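Local coordinates for protein nisin leader peptide-processing serine protease NisP (Lactococcus lactis subsp. lactis, PDB 4MZD) that probably removes the leader peptide from the precursor of the lantibiotic nisin, acting as a subtilisin-like serine endopeptidase, at residues Gly153-Asn158 and Ile168-Tyr173; Ala244-Asp249 and Ala278-Glu283; Ile286-Ile291 and Asp306-Pro311; Asn296-Ser301 and Ala310-Thr315; Lys334-Thr339 and Tyr348-Ser353. All blocks are in the same frame, centred on the assembly; numbering follows the deposited sequence. Where two conformers were deposited one is given.

Contact 1 (Gly153-Asn158 and Ile168-Tyr173)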
# COMPACT_ATOMS: atom_id res chain seq x y z
N GLY A 153 0.28 11.07 -0.64
CA GLY A 153 1.33 11.90 -1.21
C GLY A 153 2.21 11.13 -2.18
O GLY A 153 2.64 11.67 -3.21
N GLN A 154 2.47 9.86 -1.87
CA GLN A 154 3.29 9.03 -2.75
C GLN A 154 2.64 8.83 -4.12
O GLN A 154 3.34 8.65 -5.12
CB GLN A 154 3.57 7.67 -2.11
CG GLN A 154 4.41 7.78 -0.86
CD GLN A 154 5.78 8.29 -1.19
OE1 GLN A 154 6.56 7.60 -1.84
NE2 GLN A 154 6.07 9.54 -0.79
N ILE A 155 1.31 8.83 -4.16
CA ILE A 155 0.60 8.70 -5.41
C ILE A 155 0.58 10.01 -6.19
O ILE A 155 0.92 10.04 -7.38
CB ILE A 155 -0.86 8.23 -5.21
CG1 ILE A 155 -0.89 6.93 -4.41
CG2 ILE A 155 -1.56 8.04 -6.54
CD1 ILE A 155 -2.28 6.46 -4.05
N THR A 156 0.18 11.10 -5.53
CA THR A 156 -0.35 12.25 -6.24
C THR A 156 0.18 13.62 -5.82
O THR A 156 -0.23 14.62 -6.39
CB THR A 156 -1.90 12.25 -6.15
OG1 THR A 156 -2.43 13.14 -7.13
CG2 THR A 156 -2.39 12.66 -4.76
N ALA A 157 1.06 13.69 -4.82
CA ALA A 157 1.52 15.01 -4.39
C ALA A 157 1.98 15.84 -5.58
O ALA A 157 2.69 15.35 -6.47
CB ALA A 157 2.62 14.91 -3.35
N ASN A 158 1.60 17.11 -5.58
CA ASN A 158 1.93 17.98 -6.69
C ASN A 158 2.26 19.37 -6.19
O ASN A 158 1.52 20.32 -6.43
CB ASN A 158 0.77 18.01 -7.68
CG ASN A 158 1.14 18.66 -8.99
OD1 ASN A 158 2.32 18.86 -9.28
ND2 ASN A 158 0.13 18.96 -9.81
N ILE A 168 -2.75 13.26 -10.13
CA ILE A 168 -3.71 12.24 -10.54
C ILE A 168 -4.84 12.16 -9.51
O ILE A 168 -4.63 12.30 -8.31
CB ILE A 168 -3.04 10.87 -10.79
CG1 ILE A 168 -3.86 10.01 -11.73
CG2 ILE A 168 -2.74 10.16 -9.47
CD1 ILE A 168 -3.06 8.87 -12.33
N THR A 169 -6.06 11.94 -9.98
CA THR A 169 -7.22 11.95 -9.09
C THR A 169 -7.16 10.80 -8.10
O THR A 169 -6.89 9.65 -8.48
CB THR A 169 -8.52 11.89 -9.90
OG1 THR A 169 -8.56 13.00 -10.80
CG2 THR A 169 -9.73 11.96 -8.99
N VAL A 170 -7.40 11.11 -6.83
CA VAL A 170 -7.52 10.08 -5.80
C VAL A 170 -8.86 10.19 -5.09
O VAL A 170 -9.34 11.30 -4.78
CB VAL A 170 -6.36 10.13 -4.78
CG1 VAL A 170 -5.05 9.84 -5.48
CG2 VAL A 170 -6.32 11.46 -4.05
N ASN A 171 -9.48 9.03 -4.87
CA ASN A 171 -10.71 8.93 -4.11
C ASN A 171 -10.42 8.16 -2.83
O ASN A 171 -9.55 7.29 -2.82
CB ASN A 171 -11.79 8.25 -4.95
CG ASN A 171 -12.23 9.11 -6.12
OD1 ASN A 171 -12.59 10.27 -5.95
ND2 ASN A 171 -12.17 8.55 -7.32
N ILE A 172 -11.11 8.49 -1.75
CA ILE A 172 -10.68 8.13 -0.40
C ILE A 172 -11.66 7.23 0.32
O ILE A 172 -12.83 7.58 0.50
CB ILE A 172 -10.49 9.42 0.44
CG1 ILE A 172 -9.59 10.41 -0.31
CG2 ILE A 172 -9.98 9.09 1.83
CD1 ILE A 172 -8.22 9.88 -0.62
N TYR A 173 -11.17 6.08 0.77
CA TYR A 173 -11.98 5.07 1.45
C TYR A 173 -11.34 4.78 2.80
O TYR A 173 -10.26 4.19 2.87
CB TYR A 173 -12.14 3.82 0.57
CG TYR A 173 -12.72 4.23 -0.75
CD1 TYR A 173 -14.09 4.42 -0.90
CD2 TYR A 173 -11.90 4.52 -1.84
CE1 TYR A 173 -14.62 4.88 -2.09
CE2 TYR A 173 -12.43 4.98 -3.03
CZ TYR A 173 -13.79 5.15 -3.15
OH TYR A 173 -14.31 5.61 -4.34
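The flat group where Thr156 meets Ile168 is a peptide carbonyl: the Thr156 hydroxyl comes to Ile168 O in the plane of the C=O, on one of its lone pairs, with OG1 to O at 2.6 Å. No aromatic ring takes part. The contact belongs to a beta-alpha-beta crossover of the subtilisin-like fold, in which helix 147-156 connects the parallel, neighbouring strands 117-120 and 169-174. Thr156 lies near the C-terminal end of the helix, and its OG1 lies anti to its own backbone N (chi1 -164°), which carries the hydroxyl out to the incoming chain. Ser113 OG is a second hydrogen-bond partner of that oxygen, so a buried polar atom is gripped from two places.

Threonine suits the site because its other branch is a methyl. Beside it, Ile155 sends CG2 against Ile168 CG2 at 3.8 Å and Val170 CG1 at 4.1 Å, the isoleucines crossing at a slant. Beta-branched residues fill this helix-to-sheet interface well, and Ile155 also packs on Val96 and Ile98 of strand 95-100 and on Pro357 of helix 356-370. The methyl of Thr156 completes the layer, CG2 meeting Val170 CG1 tip to tip at 3.9 Å.

Contact 2 (Ala244-Asp249 and Ala278-Glu283)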
# COMPACT_ATOMS: atom_id res chain seq x y z
N ALA A 244 -1.48 -4.16 -3.41
CA ALA A 244 -1.47 -4.34 -1.96
C ALA A 244 -0.06 -4.54 -1.42
O ALA A 244 0.78 -5.22 -2.03
CB ALA A 244 -2.34 -5.54 -1.58
N ALA A 245 0.18 -3.98 -0.23
CA ALA A 245 1.49 -4.08 0.41
C ALA A 245 1.77 -5.44 1.04
O ALA A 245 0.98 -5.92 1.85
CB ALA A 245 1.58 -3.05 1.49
N LEU A 246 2.92 -6.02 0.72
CA LEU A 246 3.45 -7.11 1.53
C LEU A 246 3.74 -6.61 2.94
O LEU A 246 4.02 -5.43 3.14
CB LEU A 246 4.73 -7.67 0.92
CG LEU A 246 4.59 -8.47 -0.38
CD1 LEU A 246 5.96 -8.79 -0.93
CD2 LEU A 246 3.79 -9.74 -0.15
N GLY A 247 3.72 -7.51 3.91
CA GLY A 247 4.00 -7.14 5.28
C GLY A 247 5.42 -6.66 5.50
O GLY A 247 6.31 -6.87 4.67
N ASN A 248 5.63 -6.02 6.65
CA ASN A 248 6.95 -5.50 7.04
C ASN A 248 7.57 -6.35 8.15
O ASN A 248 8.14 -5.82 9.10
CB ASN A 248 6.84 -4.06 7.55
CG ASN A 248 6.31 -3.09 6.52
OD1 ASN A 248 6.74 -3.09 5.36
ND2 ASN A 248 5.39 -2.24 6.94
N ASP A 249 7.47 -7.67 8.02
CA ASP A 249 7.90 -8.58 9.09
C ASP A 249 9.08 -9.46 8.70
O ASP A 249 9.39 -10.43 9.39
CB ASP A 249 6.71 -9.42 9.58
CG ASP A 249 5.63 -8.55 10.18
OD1 ASP A 249 5.92 -7.87 11.19
OD2 ASP A 249 4.51 -8.51 9.63
N ALA A 278 -2.48 -11.42 3.43
CA ALA A 278 -3.69 -11.00 2.71
C ALA A 278 -3.96 -9.50 2.83
O ALA A 278 -3.78 -8.92 3.90
CB ALA A 278 -4.88 -11.79 3.22
N PRO A 279 -4.47 -8.86 1.75
CA PRO A 279 -4.92 -9.47 0.49
C PRO A 279 -3.87 -9.58 -0.62
O PRO A 279 -4.23 -9.88 -1.76
CB PRO A 279 -6.04 -8.52 0.05
CG PRO A 279 -5.57 -7.18 0.55
CD PRO A 279 -4.93 -7.47 1.89
N SER A 280 -2.59 -9.38 -0.32
CA SER A 280 -1.58 -9.42 -1.37
C SER A 280 -1.40 -10.81 -2.00
O SER A 280 -0.90 -10.91 -3.12
CB SER A 280 -0.23 -8.90 -0.87
OG SER A 280 0.34 -9.78 0.08
N VAL A 281 -1.81 -11.86 -1.30
CA VAL A 281 -1.63 -13.23 -1.77
C VAL A 281 -2.39 -13.55 -3.06
O VAL A 281 -1.95 -14.40 -3.83
CB VAL A 281 -2.03 -14.24 -0.67
CG1 VAL A 281 -3.51 -14.08 -0.32
CG2 VAL A 281 -1.72 -15.67 -1.11
N PHE A 282 -3.52 -12.90 -3.28
CA PHE A 282 -4.38 -13.31 -4.38
C PHE A 282 -3.73 -13.12 -5.74
O PHE A 282 -3.05 -12.12 -5.98
CB PHE A 282 -5.73 -12.59 -4.30
CG PHE A 282 -6.53 -12.97 -3.10
CD1 PHE A 282 -7.21 -14.17 -3.06
CD2 PHE A 282 -6.56 -12.16 -1.98
CE1 PHE A 282 -7.93 -14.55 -1.94
CE2 PHE A 282 -7.27 -12.53 -0.85
CZ PHE A 282 -7.96 -13.73 -0.83
N GLU A 283 -3.93 -14.10 -6.61
CA GLU A 283 -3.30 -14.12 -7.92
C GLU A 283 -3.53 -12.84 -8.72
O GLU A 283 -2.63 -12.37 -9.41
CB GLU A 283 -3.81 -15.32 -8.72
CG GLU A 283 -3.58 -16.67 -8.06
CD GLU A 283 -2.14 -17.13 -8.15
OE1 GLU A 283 -1.89 -18.14 -8.85
OE2 GLU A 283 -1.26 -16.51 -7.52
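Ala244 and Ser280 mark the closest passage of the two backbones, their CA atoms 5.1 Å apart. The first belongs to the end of strand 241-245, which then runs on extended toward Asn248; the second sits in a type I beta turn from Pro279 to Phe282. That turn has only a weak closing bond, Phe282 N to Pro279 O at 3.5 Å, and is entered through a cis peptide bond before Pro279.

The side chains are small where the chains are close. Ala244 CB rests against CA and CB of Ser280, 4.0 Å from each, and touches the proline ring at CG, 4.2 Å away. Leu246 reaches back with one methyl, CD2 lying 3.5 Å from Ser280 OG. A chi1 of 69° sets OG between the backbone N and the carbonyl carbon of Ser280, and it hydrogen-bonds Asp277 O. Ala245, between the two touching residues, has its side chain about 5 Å from that of the predicted catalytic Ser353. Farther along, Asn248 ND2 hydrogen-bonds Arg488 O, consistent with the oxyanion-hole asparagine of subtilisins.

No hydrogen bond crosses the contact. The serine hydroxyl already has a partner in Asp277 O, of the strand just before the turn, which is compatible with its lying against a leucine methyl; van der Waals packing holds the segments.

Contact 3 (Ile286-Ile291 and Asp306-Pro311)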
# COMPACT_ATOMS: atom_id res chain seq x y z
N ILE A 286 -1.73 -7.23 -7.35
CA ILE A 286 -0.31 -6.90 -7.47
C ILE A 286 0.27 -6.70 -6.08
O ILE A 286 -0.08 -5.75 -5.38
CB ILE A 286 -0.11 -5.64 -8.33
CG1 ILE A 286 -0.64 -5.91 -9.74
CG2 ILE A 286 1.36 -5.23 -8.36
CD1 ILE A 286 -0.63 -4.72 -10.64
N ALA A 287 1.12 -7.64 -5.66
CA ALA A 287 1.78 -7.57 -4.36
C ALA A 287 3.04 -6.74 -4.47
O ALA A 287 3.84 -6.92 -5.39
CB ALA A 287 2.13 -8.97 -3.87
N VAL A 288 3.22 -5.82 -3.52
CA VAL A 288 4.34 -4.89 -3.57
C VAL A 288 5.17 -4.98 -2.30
O VAL A 288 4.67 -4.81 -1.19
CB VAL A 288 3.87 -3.43 -3.75
CG1 VAL A 288 5.07 -2.52 -3.89
CG2 VAL A 288 2.93 -3.31 -4.95
N GLY A 289 6.46 -5.26 -2.48
CA GLY A 289 7.41 -5.23 -1.38
C GLY A 289 8.32 -4.03 -1.48
O GLY A 289 8.20 -3.20 -2.39
N GLY A 290 9.26 -3.95 -0.54
CA GLY A 290 10.08 -2.76 -0.39
C GLY A 290 11.54 -2.97 -0.67
O GLY A 290 12.11 -4.01 -0.34
N ILE A 291 12.15 -1.97 -1.31
CA ILE A 291 13.60 -1.88 -1.42
C ILE A 291 14.11 -0.62 -0.73
O ILE A 291 13.37 0.35 -0.51
CB ILE A 291 14.11 -1.92 -2.89
CG1 ILE A 291 13.38 -0.88 -3.75
CG2 ILE A 291 13.98 -3.33 -3.47
CD1 ILE A 291 14.04 -0.64 -5.09
N ASP A 306 6.65 -13.54 -6.50
CA ASP A 306 5.77 -13.00 -7.53
C ASP A 306 5.42 -11.53 -7.27
O ASP A 306 4.46 -11.00 -7.83
CB ASP A 306 4.48 -13.82 -7.63
CG ASP A 306 4.75 -15.30 -7.77
OD1 ASP A 306 5.73 -15.67 -8.45
OD2 ASP A 306 3.97 -16.11 -7.21
N ALA A 307 6.21 -10.87 -6.43
CA ALA A 307 5.98 -9.47 -6.13
C ALA A 307 6.78 -8.53 -7.02
O ALA A 307 7.72 -8.93 -7.71
CB ALA A 307 6.30 -9.20 -4.67
N ILE A 308 6.38 -7.26 -7.00
CA ILE A 308 7.20 -6.18 -7.51
C ILE A 308 7.66 -5.37 -6.31
O ILE A 308 6.97 -5.34 -5.28
CB ILE A 308 6.43 -5.31 -8.52
CG1 ILE A 308 7.35 -4.26 -9.15
CG2 ILE A 308 5.23 -4.65 -7.86
CD1 ILE A 308 6.70 -3.50 -10.29
N TYR A 309 8.82 -4.74 -6.42
CA TYR A 309 9.39 -3.99 -5.30
C TYR A 309 9.58 -2.53 -5.67
O TYR A 309 9.86 -2.20 -6.83
CB TYR A 309 10.73 -4.61 -4.87
CG TYR A 309 10.56 -6.01 -4.33
CD1 TYR A 309 10.45 -6.25 -2.97
CD2 TYR A 309 10.48 -7.09 -5.20
CE1 TYR A 309 10.28 -7.53 -2.49
CE2 TYR A 309 10.30 -8.38 -4.73
CZ TYR A 309 10.19 -8.59 -3.37
OH TYR A 309 10.02 -9.86 -2.87
N ALA A 310 9.40 -1.65 -4.70
CA ALA A 310 9.63 -0.23 -4.92
C ALA A 310 10.17 0.38 -3.62
O ALA A 310 10.10 -0.24 -2.56
CB ALA A 310 8.36 0.47 -5.38
N PRO A 311 10.72 1.60 -3.70
CA PRO A 311 11.38 2.14 -2.50
C PRO A 311 10.47 2.31 -1.28
O PRO A 311 9.45 3.01 -1.35
CB PRO A 311 11.94 3.48 -2.98
CG PRO A 311 12.22 3.24 -4.43
CD PRO A 311 11.05 2.40 -4.89
O HOH W 1 1.83 -9.91 -7.26
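Ile308 and Gly289 are tied by backbone hydrogen bonds in a parallel ladder. Ile308 N binds Ala287 O, Gly289 N binds Ile308 O at 2.8 Å, and Ala310 N binds Gly289 O. The last rung, Ile291 N to Ala310 O at 3.0 Å, has its donor 52° out of the carbonyl plane. The strand axes are 44° apart. CA-H...O contacts fill the gaps, as from Val288 CA to Ile308 O at 3.2 Å. A water links Ala287 N to Asp306 O, extending the link to Asp306, ahead of strand 308-311.

Apolar contacts differ on the two faces. On that of Val288 and Ile308, the branched side chains lie side by side, pointing the same way, CG2 to CG2 at 3.9 Å, and helix 356-370 packs over them. On that of Tyr309, the ring lies close against the Gly289 backbone, CD1 coming to 3.4 Å from Gly289 C. Glycine suits this place, having no side chain where the ring lies. Gly290 N stands at the ring edge, near its plane, and Tyr309 OH hydrogen-bonds Gly304 N. Ile291 CG2 adds a slanting contact to Tyr309 CB at 3.8 Å.

Such a parallel pair, with helices packed on its Val288 and Ile308 face, is characteristic of the central sheet of the subtilisin-like fold, with strand 308-311 beside strand 286-291.

Contact 4 (Asn296-Ser301 and Ala310-Thr315)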
# COMPACT_ATOMS: atom_id res chain seq x y z
N ASN A 296 18.34 -2.99 -2.67
CA ASN A 296 18.19 -4.26 -1.97
C ASN A 296 16.85 -4.32 -1.27
O ASN A 296 16.32 -3.29 -0.85
CB ASN A 296 19.29 -4.43 -0.93
CG ASN A 296 20.67 -4.46 -1.54
OD1 ASN A 296 20.87 -5.03 -2.62
ND2 ASN A 296 21.63 -3.85 -0.87
N ILE A 297 16.30 -5.52 -1.12
CA ILE A 297 15.07 -5.65 -0.37
C ILE A 297 15.26 -5.05 1.02
O ILE A 297 16.26 -5.32 1.70
CB ILE A 297 14.59 -7.12 -0.29
CG1 ILE A 297 14.22 -7.62 -1.70
CG2 ILE A 297 13.40 -7.24 0.64
CD1 ILE A 297 13.67 -9.04 -1.74
N SER A 298 14.31 -4.21 1.43
CA SER A 298 14.38 -3.56 2.73
C SER A 298 14.51 -4.59 3.84
O SER A 298 13.87 -5.64 3.79
CB SER A 298 13.11 -2.75 2.97
OG SER A 298 12.88 -1.81 1.93
N ASP A 299 15.29 -4.27 4.86
CA ASP A 299 15.45 -5.19 5.98
C ASP A 299 14.12 -5.67 6.54
O ASP A 299 13.98 -6.85 6.89
CB ASP A 299 16.32 -4.58 7.10
CG ASP A 299 15.67 -3.37 7.77
OD1 ASP A 299 15.15 -2.50 7.05
OD2 ASP A 299 15.72 -3.29 9.02
N PHE A 300 13.14 -4.78 6.62
CA PHE A 300 11.84 -5.13 7.20
C PHE A 300 10.89 -5.83 6.22
O PHE A 300 9.87 -6.36 6.65
CB PHE A 300 11.13 -3.88 7.75
CG PHE A 300 11.03 -2.76 6.75
CD1 PHE A 300 10.12 -2.82 5.70
CD2 PHE A 300 11.85 -1.64 6.85
CE1 PHE A 300 10.03 -1.79 4.78
CE2 PHE A 300 11.77 -0.62 5.93
CZ PHE A 300 10.87 -0.69 4.89
N SER A 301 11.16 -5.79 4.92
CA SER A 301 10.15 -6.23 3.96
C SER A 301 9.98 -7.74 3.91
O SER A 301 10.96 -8.49 3.91
CB SER A 301 10.48 -5.73 2.56
OG SER A 301 9.44 -6.09 1.65
N ALA A 310 9.40 -1.65 -4.70
CA ALA A 310 9.63 -0.23 -4.92
C ALA A 310 10.17 0.38 -3.62
O ALA A 310 10.10 -0.24 -2.56
CB ALA A 310 8.36 0.47 -5.38
N PRO A 311 10.72 1.60 -3.70
CA PRO A 311 11.38 2.14 -2.50
C PRO A 311 10.47 2.31 -1.28
O PRO A 311 9.45 3.01 -1.35
CB PRO A 311 11.94 3.48 -2.98
CG PRO A 311 12.22 3.24 -4.43
CD PRO A 311 11.05 2.40 -4.89
N ALA A 312 10.89 1.69 -0.18
CA ALA A 312 10.20 1.69 1.10
C ALA A 312 11.11 2.16 2.24
O ALA A 312 10.63 2.41 3.34
CB ALA A 312 9.67 0.31 1.42
N GLY A 313 12.42 2.21 1.98
CA GLY A 313 13.38 2.61 3.00
C GLY A 313 13.99 1.44 3.75
O GLY A 313 13.95 0.28 3.30
N THR A 314 14.60 1.75 4.89
CA THR A 314 15.27 0.75 5.69
C THR A 314 15.28 1.14 7.16
O THR A 314 15.35 2.33 7.50
CB THR A 314 16.73 0.55 5.22
OG1 THR A 314 17.36 -0.44 6.04
CG2 THR A 314 17.54 1.82 5.33
N THR A 315 15.21 0.13 8.02
CA THR A 315 15.41 0.34 9.45
C THR A 315 16.73 -0.26 9.94
O THR A 315 16.98 -0.32 11.14
CB THR A 315 14.23 -0.19 10.31
OG1 THR A 315 13.86 -1.51 9.90
CG2 THR A 315 13.02 0.71 10.16
O HOH W 2 17.50 -2.43 4.22
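Asp299 grips Thr315 twice. Thr315 N donates to OD1 of Asp299 at 2.8 Å, nearly straight at 164°, and Thr315 OG1 donates to Asp299 OD2 at 2.7 Å; both donors come to the syn side of their oxygens, somewhat out of the carboxylate plane. The CG of Asp299 is set between its backbone N and carbonyl carbon (chi1 65°), which turns the carboxylate across the threonine. Thr314 OG1 lies 3.2 Å from Asp299 OD1, but its proton has another acceptor within reach. The same hydroxyl is hydrogen-bonded by Ala316 N, and a water joins it to Asp299 N. A further bond runs from Ser298 OG to Gly313 O at 2.7 Å, in the carbonyl plane.

Outside these polar bonds lies the Phe300 ring. Its edge faces the backbone: CZ lies 3.5 Å from Ala312 O, and Thr315 OG1 is also near the ring plane. Ser298 CB lies over one face. Ala312 has a side chain small enough to sit close to the CZ end of the ring, CB to CZ 3.8 Å, and Gly313 takes a positive phi of 94° that suits a glycine. Phe300 and Ser298 belong to one type I beta turn, closed by Ser301 N to Ser298 O.

Thr315 holds the N-cap position of helix 316-328, but its hydroxyl goes to Asp299 and makes no capping bond. The bonds to Asp299, and the nearby helix N-terminus, would probably favour the charged carboxylate.

Contact 5 (Lys334-Thr339 and Tyr348-Ser353)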
# COMPACT_ATOMS: atom_id res chain seq x y z
N LYS A 334 18.57 9.43 3.98
CA LYS A 334 18.67 8.43 2.92
C LYS A 334 17.91 7.15 3.23
O LYS A 334 17.59 6.40 2.31
CB LYS A 334 20.14 8.10 2.63
CG LYS A 334 20.93 9.28 2.11
CD LYS A 334 22.31 8.85 1.63
CE LYS A 334 23.04 8.02 2.66
NZ LYS A 334 22.66 6.58 2.60
N ASP A 335 17.62 6.90 4.50
CA ASP A 335 17.03 5.63 4.92
C ASP A 335 15.51 5.65 4.93
O ASP A 335 14.87 4.62 4.69
CB ASP A 335 17.49 5.25 6.33
CG ASP A 335 18.93 4.80 6.40
OD1 ASP A 335 19.65 4.86 5.39
OD2 ASP A 335 19.33 4.41 7.52
N TRP A 336 14.94 6.80 5.26
CA TRP A 336 13.50 6.95 5.32
C TRP A 336 13.06 7.88 4.20
O TRP A 336 13.90 8.53 3.57
CB TRP A 336 13.05 7.44 6.70
CG TRP A 336 13.23 6.43 7.79
CD1 TRP A 336 13.75 5.16 7.67
CD2 TRP A 336 12.89 6.59 9.17
NE1 TRP A 336 13.75 4.54 8.90
CE2 TRP A 336 13.23 5.39 9.83
CE3 TRP A 336 12.33 7.64 9.92
CZ2 TRP A 336 13.03 5.21 11.20
CZ3 TRP A 336 12.13 7.45 11.28
CH2 TRP A 336 12.48 6.25 11.90
N LEU A 337 11.77 7.93 3.94
CA LEU A 337 11.31 8.72 2.82
C LEU A 337 10.38 9.84 3.27
O LEU A 337 9.62 9.74 4.24
CB LEU A 337 10.75 7.86 1.70
CG LEU A 337 9.52 7.06 2.09
CD1 LEU A 337 8.27 7.76 1.61
CD2 LEU A 337 9.58 5.66 1.47
N PHE A 338 10.47 10.94 2.54
CA PHE A 338 9.83 12.19 2.90
C PHE A 338 8.49 12.29 2.20
O PHE A 338 8.42 12.21 0.98
CB PHE A 338 10.77 13.30 2.43
CG PHE A 338 10.46 14.66 2.97
CD1 PHE A 338 10.70 14.97 4.29
CD2 PHE A 338 9.97 15.64 2.13
CE1 PHE A 338 10.44 16.25 4.77
CE2 PHE A 338 9.71 16.91 2.60
CZ PHE A 338 9.95 17.22 3.91
N THR A 339 7.42 12.45 2.97
CA THR A 339 6.09 12.47 2.37
C THR A 339 5.16 13.43 3.11
O THR A 339 5.49 13.97 4.18
CB THR A 339 5.50 11.06 2.28
OG1 THR A 339 4.40 11.07 1.36
CG2 THR A 339 5.07 10.56 3.64
N TYR A 348 9.21 12.04 7.69
CA TYR A 348 9.94 10.86 7.24
C TYR A 348 9.26 9.60 7.72
O TYR A 348 8.95 9.47 8.91
CB TYR A 348 11.39 10.91 7.74
CG TYR A 348 12.25 11.81 6.88
CD1 TYR A 348 12.82 11.32 5.71
CD2 TYR A 348 12.45 13.15 7.20
CE1 TYR A 348 13.58 12.12 4.89
CE2 TYR A 348 13.23 13.96 6.39
CZ TYR A 348 13.79 13.44 5.23
OH TYR A 348 14.54 14.27 4.42
N VAL A 349 9.07 8.66 6.80
CA VAL A 349 8.36 7.41 7.07
C VAL A 349 9.11 6.25 6.43
O VAL A 349 10.05 6.44 5.65
CB VAL A 349 6.92 7.46 6.49
CG1 VAL A 349 6.13 8.60 7.12
CG2 VAL A 349 6.95 7.59 4.97
N TYR A 350 8.69 5.03 6.74
CA TYR A 350 9.23 3.85 6.07
C TYR A 350 8.16 2.77 6.07
O TYR A 350 7.24 2.80 6.88
CB TYR A 350 10.49 3.32 6.77
CG TYR A 350 10.22 2.77 8.14
CD1 TYR A 350 9.87 1.43 8.32
CD2 TYR A 350 10.26 3.58 9.26
CE1 TYR A 350 9.59 0.92 9.57
CE2 TYR A 350 9.98 3.07 10.52
CZ TYR A 350 9.65 1.74 10.66
OH TYR A 350 9.38 1.23 11.90
N GLY A 351 8.29 1.82 5.15
CA GLY A 351 7.42 0.66 5.14
C GLY A 351 6.84 0.38 3.77
O GLY A 351 6.77 1.27 2.91
N ASN A 352 6.40 -0.86 3.56
CA ASN A 352 5.88 -1.24 2.26
C ASN A 352 4.61 -0.48 1.88
O ASN A 352 4.25 -0.42 0.70
CB ASN A 352 5.65 -2.74 2.20
CG ASN A 352 6.96 -3.51 2.18
OD1 ASN A 352 8.03 -2.92 1.99
ND2 ASN A 352 6.88 -4.82 2.37
N SER A 353 3.95 0.11 2.87
CA SER A 353 2.82 0.99 2.57
C SER A 353 3.19 2.18 1.69
O SER A 353 2.29 2.81 1.14
CB SER A 353 2.21 1.54 3.85
OG SER A 353 3.17 2.25 4.59
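Trp336 spreads its indole over Tyr350, whose CD2 sits 3.5 Å above one face, toward the rim. The two side chains run side by side and point the same way, but their rings are inclined to each other and do not stack. Tyr350 CB adds a CH-pi contact, 4.2 Å from the centroid of the five-membered ring of Trp336 and 23° off its normal. A chi1 of 67° lodges CG of Tyr350 between its own backbone N and carbonyl carbon, which lays the ring along the indole. Trp336 NE1 forms a weak hydrogen bond to Thr314 O, so the indole also has a polar tie to the chain before helix 316-328.

A second aromatic pair follows on the same side, joined to the first where Trp336 CB meets Tyr348 CB at 4.0 Å. Phe338 brings CD1 over one face of the Tyr348 ring, 3.4 Å from Tyr348 CE2, with the planes inclined. Large flat residues suit this flank, where Phe338 is buried and Trp336, Tyr348 and Tyr350 are partly exposed. The face of Leu337 and Val349 is aliphatic, Leu337 CD1 meeting Val349 CG2 at 3.6 Å. Thr339 CG2 also touches Val349 CG2, at 3.8 Å, while Thr339 OG1 hydrogen-bonds Glu150 O on helix 147-156.

The backbones are linked between Leu337 and Val349 by an antiparallel hydrogen-bonded pair. Leu337 N to Val349 O is 2.8 Å and almost straight at 174°, and Val349 N donates back to Leu337 O. This is a beta hairpin, strands 337-340 and 346-349, leading into the loop of the predicted catalytic Ser353, whose OG hydrogen-bonds His147 NE2 and Arg488 O.

Contacts 1 to 4 are buried; contact 5 is partly buried and rich in aromatic side chains. Contacts 1 to 4 all reach the central sheet, while contact 5 is a separate two-stranded hairpin. Contact 3 is a strand pair held by backbone hydrogen bonds, contact 2 an apolar meeting of a strand end with a turn, and contact 1 helix-to-strand packing with one buried hydroxyl bond. Contacts 3 and 4 share Ala310 and Pro311, but at contact 4 the chain has left the sheet and side-chain polar bonds dominate. Contact 5 touches contact 1 through Gln154 and Thr339. Asn352 joins contact 5 to contact 2 through Asn248 and Leu246, and to contact 4 through Ser301.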